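Local coordinates for guanine nucleotide exchange factor SRM1 (Saccharomyces cerevisiae, PDB 3OF7), which promotes the exchange of GDP for GTP on the GTPases GSP1 and GSP2, binds chromatin and controls RNA metabolism and nuclear transport, at residues Phe218-Glu221 / Val225-Trp228; Phe254-Val259 / Lys277-Gly282; Cys40-Gly45 / Gly441-Ser446. All blocks are in the same frame, centred on the assembly; numbering follows the deposited sequence.

Contact 1: Phe218-Glu221 / Val225-Trp228; sequences FLDE and VFAW
Val-225 meets segment 218-221 at both Phe-218 and Leu-219. Its CA lies 3.3 Å from Phe-218 O, a CA-H...O contact. It forms a non-hydrogen-bonded antiparallel pair with Leu-219, and on their shared face Val-225 CG2 approaches Leu-219 CD1 at 4.1 Å. Phe-226 follows as the hydrogen-bonded partner of Phe-218: Phe-226 N donates to Phe-218 O and Phe-218 N to Phe-226 O, both at 2.8 Å and both nearly straight. The Phe-226 ring turns its edge to the carboxylate of Asp-220, with CE1 3.4 Å from Asp-220 OD2 and the two planes 65° apart; that oxygen is also hydrogen-bonded to Ser-202. Beyond Ala-227, Trp-228 holds CG anti to its backbone N (chi1 179°), which brings the benzo edge of the indole to the rim of the Phe-218 ring, CE3 to CZ 3.7 Å. The short strand axes run at 154°, as expected of a twisted antiparallel hairpin. Within its four-stranded sheet the hairpin is central: strand 206-211 flanks 215-220, and 252-253 flanks 225-229. Phe-201 packs against both phenylalanine rings, while Leu-219 and Val-225 face strand 259-264 of the next sheet.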
loop_
_atom_site.group_PDB
_atom_site.type_symbol
_atom_site.label_atom_id
_atom_site.label_comp_id
_atom_site.label_asym_id
_atom_site.label_seq_id
_atom_site.Cartn_x
_atom_site.Cartn_y
_atom_site.Cartn_z
ATOM N N PHE A 218 4.976 0.532 -12.607
ATOM C CA PHE A 218 6.435 0.395 -12.510
ATOM C C PHE A 218 7.063 1.722 -12.924
ATOM O O PHE A 218 6.540 2.423 -13.806
ATOM C CB PHE A 218 6.987 -0.698 -13.448
ATOM C CG PHE A 218 6.367 -2.065 -13.277
ATOM C CD1 PHE A 218 6.951 -3.011 -12.441
ATOM C CD2 PHE A 218 5.218 -2.421 -13.984
ATOM C CE1 PHE A 218 6.400 -4.288 -12.291
ATOM C CE2 PHE A 218 4.646 -3.693 -13.835
ATOM C CZ PHE A 218 5.238 -4.629 -12.985
ATOM N N LEU A 219 8.187 2.061 -12.292
ATOM C CA LEU A 219 8.970 3.247 -12.647
ATOM C C LEU A 219 10.379 2.802 -13.022
ATOM O O LEU A 219 10.959 1.941 -12.350
ATOM C CB LEU A 219 9.038 4.224 -11.469
ATOM C CG LEU A 219 9.796 5.549 -11.637
ATOM C CD1 LEU A 219 9.194 6.426 -12.750
ATOM C CD2 LEU A 219 9.785 6.311 -10.304
ATOM N N ASP A 220 10.926 3.365 -14.097
ATOM C CA ASP A 220 12.295 3.001 -14.486
ATOM C C ASP A 220 13.301 4.124 -14.247
ATOM O O ASP A 220 12.930 5.228 -13.841
ATOM C CB ASP A 220 12.359 2.418 -15.909
ATOM C CG ASP A 220 12.234 3.463 -16.999
ATOM O OD1 ASP A 220 12.310 4.675 -16.709
ATOM O OD2 ASP A 220 12.055 3.054 -18.170
ATOM N N GLU A 221 14.576 3.829 -14.505
ATOM C CA GLU A 221 15.678 4.766 -14.252
ATOM C C GLU A 221 15.518 6.132 -14.911
ATOM O O GLU A 221 15.941 7.133 -14.338
ATOM C CB GLU A 221 17.007 4.168 -14.705
ATOM C CG GLU A 221 17.442 2.937 -13.962
ATOM C CD GLU A 221 18.749 2.397 -14.506
ATOM O OE1 GLU A 221 19.807 2.709 -13.914
ATOM O OE2 GLU A 221 18.719 1.686 -15.530
ATOM N N VAL A 225 6.905 5.691 -16.651
ATOM C CA VAL A 225 5.951 4.871 -15.884
ATOM C C VAL A 225 5.282 3.847 -16.788
ATOM O O VAL A 225 4.892 4.158 -17.916
ATOM C CB VAL A 225 4.858 5.731 -15.210
ATOM C CG1 VAL A 225 3.971 4.877 -14.279
ATOM C CG2 VAL A 225 5.478 6.884 -14.438
ATOM N N PHE A 226 5.158 2.625 -16.285
ATOM C CA PHE A 226 4.500 1.539 -16.990
ATOM C C PHE A 226 3.354 1.040 -16.141
ATOM O O PHE A 226 3.441 1.051 -14.911
ATOM C CB PHE A 226 5.479 0.392 -17.232
ATOM C CG PHE A 226 6.692 0.803 -18.009
ATOM C CD1 PHE A 226 7.759 1.428 -17.376
ATOM C CD2 PHE A 226 6.744 0.609 -19.384
ATOM C CE1 PHE A 226 8.881 1.829 -18.104
ATOM C CE2 PHE A 226 7.861 1.007 -20.120
ATOM C CZ PHE A 226 8.929 1.613 -19.479
ATOM N N ALA A 227 2.291 0.596 -16.797
ATOM C CA ALA A 227 1.138 0.055 -16.079
ATOM C C ALA A 227 0.764 -1.308 -16.645
ATOM O O ALA A 227 0.991 -1.585 -17.835
ATOM C CB ALA A 227 -0.023 1.032 -16.136
ATOM N N TRP A 228 0.216 -2.165 -15.785
ATOM C CA TRP A 228 -0.113 -3.544 -16.129
ATOM C C TRP A 228 -1.305 -4.013 -15.291
ATOM O O TRP A 228 -1.306 -3.862 -14.063
ATOM C CB TRP A 228 1.115 -4.426 -15.870
ATOM C CG TRP A 228 1.005 -5.919 -16.142
ATOM C CD1 TRP A 228 0.208 -6.555 -17.065
ATOM C CD2 TRP A 228 1.783 -6.944 -15.515
ATOM N NE1 TRP A 228 0.428 -7.919 -17.024
ATOM C CE2 TRP A 228 1.392 -8.182 -16.083
ATOM C CE3 TRP A 228 2.766 -6.940 -14.512
ATOM C CZ2 TRP A 228 1.949 -9.403 -15.680
ATOM C CZ3 TRP A 228 3.326 -8.154 -14.118
ATOM C CH2 TRP A 228 2.908 -9.371 -14.693
#

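Contact 2: Phe254-Val259 / Lys277-Gly282; sequences FGLRHV and KLVSWG
Trp-281 receives both Phe-254 and Leu-256 on its six-membered ring, and the contact is apolar throughout. The aromatic pair is oblique, with ring centroids 5.4 Å apart and planes at 54°, a geometry that fits neither a stack nor a T-shape. Phe-254 CE1 lies over one face of the indole, toward its rim, and the closest approach is from Phe-254 CZ to Trp-281 CZ2 at 3.6 Å. With CG of Trp-281 between the backbone N and the carbonyl carbon (chi1 66°), the indole is turned toward the 254-259 loop, and the two aromatic side chains come at each other from opposite directions.

The aliphatic contacts centre on Leu-256. Its CD2 touches the far end of the indole, 3.6 Å from Trp-281 CH2, while the other branch, CD1, reaches Val-279 CG2 at 4.3 Å. Polar bonding involves the surroundings instead: Trp-281 NE1 donates to Gln-235 O, which ties down the end of the indole remote from Leu-256.

Residues 254-259 link strand 252-253, outermost in one sheet, to strand 259-264, outermost in the next, and 277-282 carries the third strand of that next sheet. Such packing of a connecting segment against the following sheet belongs to the blade-to-blade junctions of the RCC1-like beta-propeller.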
loop_
_atom_site.group_PDB
_atom_site.type_symbol
_atom_site.label_atom_id
_atom_site.label_comp_id
_atom_site.label_asym_id
_atom_site.label_seq_id
_atom_site.Cartn_x
_atom_site.Cartn_y
_atom_site.Cartn_z
ATOM N N PHE A 254 2.557 5.065 -21.199
ATOM C CA PHE A 254 1.354 5.772 -21.611
ATOM C C PHE A 254 1.635 7.264 -21.681
ATOM O O PHE A 254 0.761 8.096 -21.422
ATOM C CB PHE A 254 0.166 5.438 -20.678
ATOM C CG PHE A 254 0.489 5.530 -19.209
ATOM C CD1 PHE A 254 0.216 6.692 -18.497
ATOM C CD2 PHE A 254 1.056 4.450 -18.536
ATOM C CE1 PHE A 254 0.508 6.787 -17.130
ATOM C CE2 PHE A 254 1.356 4.536 -17.171
ATOM C CZ PHE A 254 1.080 5.714 -16.473
ATOM N N GLY A 255 2.875 7.592 -22.037
ATOM C CA GLY A 255 3.280 8.972 -22.273
ATOM C C GLY A 255 3.612 9.780 -21.036
ATOM O O GLY A 255 3.771 10.998 -21.120
ATOM N N LEU A 256 3.714 9.114 -19.886
ATOM C CA LEU A 256 4.062 9.790 -18.640
ATOM C C LEU A 256 5.546 9.594 -18.367
ATOM O O LEU A 256 6.012 8.457 -18.179
ATOM C CB LEU A 256 3.216 9.265 -17.471
ATOM C CG LEU A 256 3.437 9.848 -16.068
ATOM C CD1 LEU A 256 3.236 11.349 -16.023
ATOM C CD2 LEU A 256 2.504 9.161 -15.070
ATOM N N ARG A 257 6.264 10.717 -18.345
ATOM C CA ARG A 257 7.726 10.755 -18.292
ATOM C C ARG A 257 8.225 11.653 -17.171
ATOM O O ARG A 257 7.443 12.387 -16.550
ATOM C CB ARG A 257 8.285 11.292 -19.625
ATOM C CG ARG A 257 8.198 10.329 -20.807
ATOM C CD ARG A 257 8.387 11.071 -22.132
ATOM N NE ARG A 257 7.188 11.823 -22.496
ATOM C CZ ARG A 257 6.256 11.401 -23.350
ATOM N NH1 ARG A 257 6.376 10.226 -23.966
ATOM N NH2 ARG A 257 5.198 12.161 -23.595
ATOM N N HIS A 258 9.536 11.603 -16.932
ATOM C CA HIS A 258 10.229 12.484 -15.976
ATOM C C HIS A 258 9.760 12.311 -14.522
ATOM O O HIS A 258 9.824 13.247 -13.720
ATOM C CB HIS A 258 10.126 13.962 -16.404
ATOM C CG HIS A 258 10.402 14.195 -17.859
ATOM N ND1 HIS A 258 9.457 14.708 -18.724
ATOM C CD2 HIS A 258 11.510 13.966 -18.604
ATOM C CE1 HIS A 258 9.976 14.796 -19.937
ATOM N NE2 HIS A 258 11.220 14.350 -19.892
ATOM N N VAL A 259 9.304 11.108 -14.191
ATOM C CA VAL A 259 8.739 10.826 -12.870
ATOM C C VAL A 259 9.800 10.273 -11.914
ATOM O O VAL A 259 10.614 9.452 -12.311
ATOM C CB VAL A 259 7.550 9.839 -12.995
ATOM C CG1 VAL A 259 7.036 9.403 -11.607
ATOM C CG2 VAL A 259 6.428 10.484 -13.798
ATOM N N LYS A 277 6.087 18.338 -9.413
ATOM C CA LYS A 277 4.676 18.430 -9.765
ATOM C C LYS A 277 4.015 17.063 -9.578
ATOM O O LYS A 277 4.494 16.056 -10.102
ATOM C CB LYS A 277 4.499 18.926 -11.206
ATOM C CG LYS A 277 4.981 20.363 -11.447
ATOM N N LEU A 278 2.924 17.042 -8.820
ATOM C CA LEU A 278 2.201 15.806 -8.532
ATOM C C LEU A 278 0.979 15.697 -9.443
ATOM O O LEU A 278 0.150 16.614 -9.488
ATOM C CB LEU A 278 1.778 15.770 -7.058
ATOM C CG LEU A 278 1.018 14.544 -6.531
ATOM C CD1 LEU A 278 1.848 13.281 -6.706
ATOM C CD2 LEU A 278 0.619 14.740 -5.060
ATOM N N VAL A 279 0.884 14.583 -10.165
ATOM C CA VAL A 279 -0.274 14.305 -11.023
ATOM C C VAL A 279 -1.005 13.034 -10.572
ATOM O O VAL A 279 -0.403 12.143 -9.965
ATOM C CB VAL A 279 0.121 14.172 -12.533
ATOM C CG1 VAL A 279 0.636 15.514 -13.082
ATOM C CG2 VAL A 279 1.147 13.072 -12.744
ATOM N N SER A 280 -2.298 12.957 -10.881
ATOM C CA SER A 280 -3.081 11.752 -10.620
ATOM C C SER A 280 -3.970 11.398 -11.804
ATOM O O SER A 280 -4.263 12.253 -12.653
ATOM C CB SER A 280 -3.931 11.923 -9.362
ATOM O OG SER A 280 -4.741 13.077 -9.464
ATOM N N TRP A 281 -4.382 10.135 -11.865
ATOM C CA TRP A 281 -5.333 9.665 -12.872
ATOM C C TRP A 281 -6.099 8.451 -12.362
ATOM O O TRP A 281 -5.710 7.832 -11.369
ATOM C CB TRP A 281 -4.628 9.329 -14.195
ATOM C CG TRP A 281 -3.690 8.156 -14.122
ATOM C CD1 TRP A 281 -3.953 6.876 -14.527
ATOM C CD2 TRP A 281 -2.343 8.148 -13.625
ATOM N NE1 TRP A 281 -2.862 6.077 -14.318
ATOM C CE2 TRP A 281 -1.859 6.826 -13.761
ATOM C CE3 TRP A 281 -1.499 9.126 -13.080
ATOM C CZ2 TRP A 281 -0.564 6.451 -13.371
ATOM C CZ3 TRP A 281 -0.206 8.750 -12.681
ATOM C CH2 TRP A 281 0.245 7.425 -12.837
ATOM N N GLY A 282 -7.180 8.107 -13.059
ATOM C CA GLY A 282 -7.971 6.929 -12.726
ATOM C C GLY A 282 -9.267 7.292 -12.027
ATOM O O GLY A 282 -9.842 8.364 -12.265
#

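Contact 3: Cys40-Gly45 / Gly441-Ser446; sequences CELGLG and GQFSVS
Glu-41 and Leu-42 occupy the two central positions of a type I beta turn from Cys-40 to Gly-43, and this turn meets Phe-443 where strand 443-450 begins. The turn's own bond, Gly-43 N to Cys-40 O, is weak at 3.3 Å. The backbones stay well apart, Leu-42 CA and Phe-443 CA being 7.0 Å from each other, so side chains bridge the gap.

Phe-443 turns one ring face to Glu-41, whose CB stands 3.5 Å from the ring centroid and 14° off the normal, a CH-pi contact almost over the centre. Glu-41 O approaches Phe-443 CE2 at 3.4 Å. Leu-42 slides past in the opposite direction and sets CD2 3.7 Å from Phe-443 CB. Replacing Phe-443 with an alanine would probably deprive the Glu-41 methylene groups of their flat support and open a gap between turn and strand.

The Glu-41 chain bends at chi2 (100°), directing its carboxylate away from the ring. OE1 accepts a hydrogen bond from Met-39 N. OE2 accepts one from water 1, 2.7 Å away, which in turn accepts a weak bond from Gln-442 N. One residue thus serves two chemistries, an apolar stem on an aromatic face and a carboxylate held by an amide and water; the donors facing both oxygens are consistent with an ionised carboxylate, which they would help stabilise.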
loop_
_atom_site.group_PDB
_atom_site.type_symbol
_atom_site.label_atom_id
_atom_site.label_comp_id
_atom_site.label_asym_id
_atom_site.label_seq_id
_atom_site.Cartn_x
_atom_site.Cartn_y
_atom_site.Cartn_z
ATOM N N CYS A 40 -7.616 -15.649 5.584
ATOM C CA CYS A 40 -6.239 -15.954 6.015
ATOM C C CYS A 40 -5.282 -14.755 6.044
ATOM O O CYS A 40 -4.073 -14.935 6.209
ATOM C CB CYS A 40 -5.635 -17.114 5.201
ATOM S SG CYS A 40 -6.546 -18.682 5.394
ATOM N N GLU A 41 -5.825 -13.540 5.920
ATOM C CA GLU A 41 -4.995 -12.326 5.763
ATOM C C GLU A 41 -4.066 -12.024 6.938
ATOM O O GLU A 41 -3.003 -11.414 6.749
ATOM C CB GLU A 41 -5.848 -11.078 5.517
ATOM C CG GLU A 41 -6.753 -11.128 4.313
ATOM C CD GLU A 41 -8.177 -11.461 4.697
ATOM O OE1 GLU A 41 -8.380 -12.472 5.405
ATOM O OE2 GLU A 41 -9.090 -10.707 4.291
ATOM N N LEU A 42 -4.479 -12.419 8.139
ATOM C CA LEU A 42 -3.750 -12.050 9.356
ATOM C C LEU A 42 -2.458 -12.829 9.534
ATOM O O LEU A 42 -1.550 -12.366 10.215
ATOM C CB LEU A 42 -4.630 -12.192 10.603
ATOM C CG LEU A 42 -5.850 -11.273 10.722
ATOM C CD1 LEU A 42 -6.625 -11.566 12.009
ATOM C CD2 LEU A 42 -5.444 -9.800 10.651
ATOM N N GLY A 43 -2.372 -14.007 8.924
ATOM C CA GLY A 43 -1.182 -14.843 9.065
ATOM C C GLY A 43 -0.893 -15.212 10.501
ATOM O O GLY A 43 0.262 -15.337 10.898
ATOM N N LEU A 44 -1.953 -15.369 11.288
ATOM C CA LEU A 44 -1.815 -15.766 12.688
ATOM C C LEU A 44 -2.227 -17.231 12.887
ATOM O O LEU A 44 -2.535 -17.664 14.000
ATOM C CB LEU A 44 -2.602 -14.819 13.596
ATOM C CG LEU A 44 -2.039 -13.395 13.725
ATOM C CD1 LEU A 44 -3.043 -12.472 14.400
ATOM C CD2 LEU A 44 -0.700 -13.356 14.459
ATOM N N GLY A 45 -2.213 -17.991 11.794
ATOM C CA GLY A 45 -2.528 -19.413 11.844
ATOM C C GLY A 45 -4.011 -19.722 11.715
ATOM O O GLY A 45 -4.835 -18.810 11.557
ATOM N N GLY A 441 -7.418 -4.982 2.660
ATOM C CA GLY A 441 -8.860 -4.752 2.585
ATOM C C GLY A 441 -9.506 -4.613 3.956
ATOM O O GLY A 441 -10.305 -3.696 4.190
ATOM N N GLN A 442 -9.158 -5.527 4.859
ATOM C CA GLN A 442 -9.821 -5.633 6.164
ATOM C C GLN A 442 -8.849 -5.804 7.333
ATOM O O GLN A 442 -9.250 -6.231 8.422
ATOM C CB GLN A 442 -10.814 -6.817 6.161
ATOM C CG GLN A 442 -11.886 -6.759 5.075
ATOM C CD GLN A 442 -12.977 -7.818 5.253
ATOM O OE1 GLN A 442 -12.842 -8.746 6.055
ATOM N NE2 GLN A 442 -14.066 -7.672 4.504
ATOM N N PHE A 443 -7.582 -5.461 7.123
ATOM C CA PHE A 443 -6.541 -5.771 8.105
ATOM C C PHE A 443 -5.341 -4.855 7.921
ATOM O O PHE A 443 -5.220 -4.180 6.895
ATOM C CB PHE A 443 -6.119 -7.248 7.988
ATOM C CG PHE A 443 -5.266 -7.557 6.770
ATOM C CD1 PHE A 443 -5.826 -7.584 5.496
ATOM C CD2 PHE A 443 -3.901 -7.835 6.912
ATOM C CE1 PHE A 443 -5.041 -7.880 4.361
ATOM C CE2 PHE A 443 -3.102 -8.125 5.795
ATOM C CZ PHE A 443 -3.671 -8.147 4.516
ATOM N N SER A 444 -4.452 -4.850 8.910
ATOM C CA SER A 444 -3.231 -4.047 8.871
ATOM C C SER A 444 -2.042 -4.845 9.415
ATOM O O SER A 444 -2.215 -5.830 10.142
ATOM C CB SER A 444 -3.412 -2.767 9.688
ATOM O OG SER A 444 -4.609 -2.095 9.330
ATOM N N VAL A 445 -0.838 -4.423 9.036
ATOM C CA VAL A 445 0.397 -5.069 9.476
ATOM C C VAL A 445 1.383 -3.967 9.837
ATOM O O VAL A 445 1.438 -2.933 9.158
ATOM C CB VAL A 445 1.015 -5.958 8.364
ATOM C CG1 VAL A 445 2.323 -6.619 8.847
ATOM C CG2 VAL A 445 0.023 -7.022 7.884
ATOM N N SER A 446 2.153 -4.178 10.907
ATOM C CA SER A 446 3.231 -3.259 11.253
ATOM C C SER A 446 4.522 -4.011 11.596
ATOM O O SER A 446 4.518 -5.216 11.854
ATOM C CB SER A 446 2.825 -2.335 12.406
ATOM O OG SER A 446 2.673 -3.084 13.596
HETATM O O HOH W 1 -8.702 -8.174 3.359
HETATM O O HOH W 2 -11.280 -10.639 5.822
#

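Overall arrangement
Contacts 1 and 2 are neighbours, their centres 11 Å apart, and they meet directly: Val-225 N probably bonds to Leu-256 O, and Val-225 CG2 packs on Val-259 CG2. Contact 3 lies on the opposite side of the chain's centre, about 28 Å from contact 1 and 32 Å from contact 2, centre to centre. Contacts 1 and 3 are buried, contact 2 partly so. Contact 1 is paired backbone within one sheet; contact 2 is apolar packing of an inter-sheet connection on the following sheet; contact 3 joins the first and last RCC1 repeats, adding water and carboxylate chemistry to an aromatic face. Its 395-residue loop encloses the other two, consistent with closure of the propeller ring.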